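Side-chain contact in ribokinase (Giardia lamblia, PDB 6WHJ), which probably phosphorylates D-ribose at O-5 with ATP and magnesium, yielding D-ribose 5-phosphate for nucleotide synthesis or the pentose phosphate pathway: residues D150-L153 and L154-V158. Sequence-based numbering, arbitrary orientation.
Sequences DNTL and LFVEV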
ATOM      1  N   ASP B 150     -13.806 -20.828   2.553  1.00 31.78           N
ATOM      2  CA  ASP B 150     -14.751 -21.815   2.045  1.00 30.80           C
ATOM      3  C   ASP B 150     -14.180 -22.587   0.863  1.00 32.65           C
ATOM      4  O   ASP B 150     -14.432 -23.793   0.726  1.00 33.45           O
ATOM      5  CB  ASP B 150     -16.047 -21.129   1.616  1.00 33.53           C
ATOM      6  CG  ASP B 150     -16.861 -20.618   2.789  1.00 37.67           C
ATOM      7  OD1 ASP B 150     -16.577 -21.010   3.941  1.00 35.83           O
ATOM      8  OD2 ASP B 150     -17.814 -19.843   2.545  1.00 48.27           O
ATOM      9  N   ASN B 151     -13.394 -21.921   0.017  1.00 31.02           N
ATOM     10  CA  ASN B 151     -12.800 -22.590  -1.131  1.00 27.10           C
ATOM     11  C   ASN B 151     -11.639 -23.483  -0.729  1.00 28.37           C
ATOM     12  O   ASN B 151     -11.385 -24.496  -1.390  1.00 30.60           O
ATOM     13  CB  ASN B 151     -12.356 -21.554  -2.156  1.00 28.88           C
ATOM     14  CG  ASN B 151     -13.529 -20.840  -2.789  1.00 28.16           C
ATOM     15  OD1 ASN B 151     -14.631 -21.385  -2.852  1.00 30.73           O
ATOM     16  ND2 ASN B 151     -13.308 -19.617  -3.254  1.00 28.01           N
ATOM     17  N   THR B 152     -10.918 -23.123   0.332  1.00 27.86           N
ATOM     18  CA  THR B 152      -9.921 -24.035   0.885  1.00 24.89           C
ATOM     19  C   THR B 152     -10.566 -25.352   1.296  1.00 29.80           C
ATOM     20  O   THR B 152     -10.027 -26.430   1.020  1.00 29.12           O
ATOM     21  CB  THR B 152      -9.226 -23.385   2.074  1.00 25.87           C
ATOM     22  OG1 THR B 152      -8.573 -22.185   1.644  1.00 25.41           O
ATOM     23  CG2 THR B 152      -8.181 -24.320   2.649  1.00 27.36           C
ATOM     24  N   LEU B 153     -11.738 -25.286   1.941  1.00 30.06           N
ATOM     25  CA  LEU B 153     -12.412 -26.507   2.368  1.00 29.86           C
ATOM     26  C   LEU B 153     -12.903 -27.315   1.173  1.00 33.36           C
ATOM     27  O   LEU B 153     -12.981 -28.551   1.244  1.00 32.87           O
ATOM     28  CB  LEU B 153     -13.566 -26.176   3.321  1.00 24.88           C
ATOM     29  CG  LEU B 153     -13.121 -25.565   4.652  1.00 28.97           C
ATOM     30  CD1 LEU B 153     -14.260 -25.440   5.630  1.00 26.02           C
ATOM     31  CD2 LEU B 153     -11.950 -26.351   5.265  1.00 30.43           C
ATOM     32  N   LEU B 154     -13.253 -26.644   0.075  1.00 29.55           N
ATOM     33  CA  LEU B 154     -13.559 -27.389  -1.138  1.00 32.61           C
ATOM     34  C   LEU B 154     -12.314 -28.088  -1.671  1.00 32.45           C
ATOM     35  O   LEU B 154     -12.383 -29.255  -2.076  1.00 34.48           O
ATOM     36  CB  LEU B 154     -14.172 -26.478  -2.205  1.00 34.39           C
ATOM     37  CG  LEU B 154     -15.544 -25.846  -1.940  1.00 28.48           C
ATOM     38  CD1 LEU B 154     -15.933 -24.921  -3.080  1.00 27.04           C
ATOM     39  CD2 LEU B 154     -16.602 -26.902  -1.710  1.00 28.47           C
ATOM     40  N   PHE B 155     -11.159 -27.403  -1.660  1.00 23.58           N
ATOM     41  CA  PHE B 155      -9.935 -28.066  -2.107  1.00 28.34           C
ATOM     42  C   PHE B 155      -9.536 -29.193  -1.171  1.00 29.70           C
ATOM     43  O   PHE B 155      -8.995 -30.205  -1.626  1.00 27.10           O
ATOM     44  CB  PHE B 155      -8.776 -27.076  -2.239  1.00 27.47           C
ATOM     45  CG  PHE B 155      -8.789 -26.305  -3.519  1.00 27.44           C
ATOM     46  CD1 PHE B 155      -8.599 -26.953  -4.730  1.00 27.67           C
ATOM     47  CD2 PHE B 155      -8.985 -24.931  -3.515  1.00 27.99           C
ATOM     48  CE1 PHE B 155      -8.627 -26.252  -5.914  1.00 27.57           C
ATOM     49  CE2 PHE B 155      -9.007 -24.217  -4.697  1.00 26.43           C
ATOM     50  CZ  PHE B 155      -8.824 -24.876  -5.896  1.00 28.61           C
ATOM     51  N   VAL B 156      -9.785 -29.029   0.132  1.00 32.08           N
ATOM     52  CA  VAL B 156      -9.521 -30.094   1.095  1.00 30.00           C
ATOM     53  C   VAL B 156     -10.282 -31.357   0.717  1.00 34.10           C
ATOM     54  O   VAL B 156      -9.736 -32.468   0.760  1.00 33.82           O
ATOM     55  CB  VAL B 156      -9.865 -29.615   2.517  1.00 30.38           C
ATOM     56  CG1 VAL B 156     -10.119 -30.789   3.442  1.00 29.73           C
ATOM     57  CG2 VAL B 156      -8.739 -28.747   3.064  1.00 30.55           C
ATOM     58  N   GLU B 157     -11.547 -31.213   0.317  1.00 36.84           N
ATOM     59  CA  GLU B 157     -12.309 -32.394  -0.076  1.00 37.22           C
ATOM     60  C   GLU B 157     -11.729 -33.037  -1.333  1.00 37.27           C
ATOM     61  O   GLU B 157     -11.650 -34.269  -1.425  1.00 40.05           O
ATOM     62  CB  GLU B 157     -13.780 -32.032  -0.264  1.00 36.54           C
ATOM     63  CG  GLU B 157     -14.618 -33.193  -0.751  1.00 44.13           C
ATOM     64  CD  GLU B 157     -14.636 -34.368   0.217  1.00 50.81           C
ATOM     65  OE1 GLU B 157     -14.424 -34.163   1.438  1.00 53.45           O
ATOM     66  OE2 GLU B 157     -14.852 -35.508  -0.253  1.00 49.78           O
ATOM     67  N   VAL B 158     -11.260 -32.229  -2.286  1.00 33.67           N
ATOM     68  CA  VAL B 158     -10.625 -32.798  -3.469  1.00 32.41           C
ATOM     69  C   VAL B 158      -9.402 -33.610  -3.074  1.00 33.37           C
ATOM     70  O   VAL B 158      -9.203 -34.738  -3.548  1.00 34.43           O
ATOM     71  CB  VAL B 158     -10.254 -31.684  -4.462  1.00 31.07           C
ATOM     72  CG1 VAL B 158      -9.382 -32.236  -5.572  1.00 27.40           C
ATOM     73  CG2 VAL B 158     -11.513 -31.051  -5.037  1.00 30.00           C
TER
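The first turns of helix 149-165, the helix of a beta-alpha-beta unit in this PfkB-family kinase, bring residues 150-153 against 154-158. Four successive i to i+4 backbone hydrogen bonds join them. Leu154 N donates to Asp150 O, and Phe155 N to Asn151 O at 2.9 Å. Val156 N reaches Thr152 O at 2.8 Å, and Glu157 N binds Leu153 O.

Leu154, Phe155 and Val156 set side-chain carbons against the carbonyl oxygens of the preceding turn. CG of Phe155 lies anti to its own carbonyl carbon (chi1 -81°), which turns the ring toward the preceding turn. Its CD2 comes within 3.2 Å of Asn151 O, which meets the ring obliquely. Val156 sets CG2 beside its backbone N, 3.3 Å from Thr152 O. Leu154 packs CG on Asp150 O at 3.5 Å. Its CD1 meets the amide oxygen OD1 of Asn151 at 3.8 Å, where the two side chains cross at a slant. This is a van der Waals contact, a methyl carbon against an oxygen; Leu154 is exposed, while Asn151 is buried.

Ser148 ties down the start of the helix: its OG accepts a hydrogen bond from Asn151 N, and Thr152 OG1 donates to its O. Glu157 OE2 pairs one turn on with Gln161 NE2. The buried face divides between several elements. Thr152 and Phe155 both rest on Met143 of strand 140-143, the strand that leads into the helix. Phe155 also touches Leu131 of helix 131-135, and Val158 packs on Met132 and Leu135 there. Toward helix 184-188, Thr152, Leu153 and Val156 all meet Ile187.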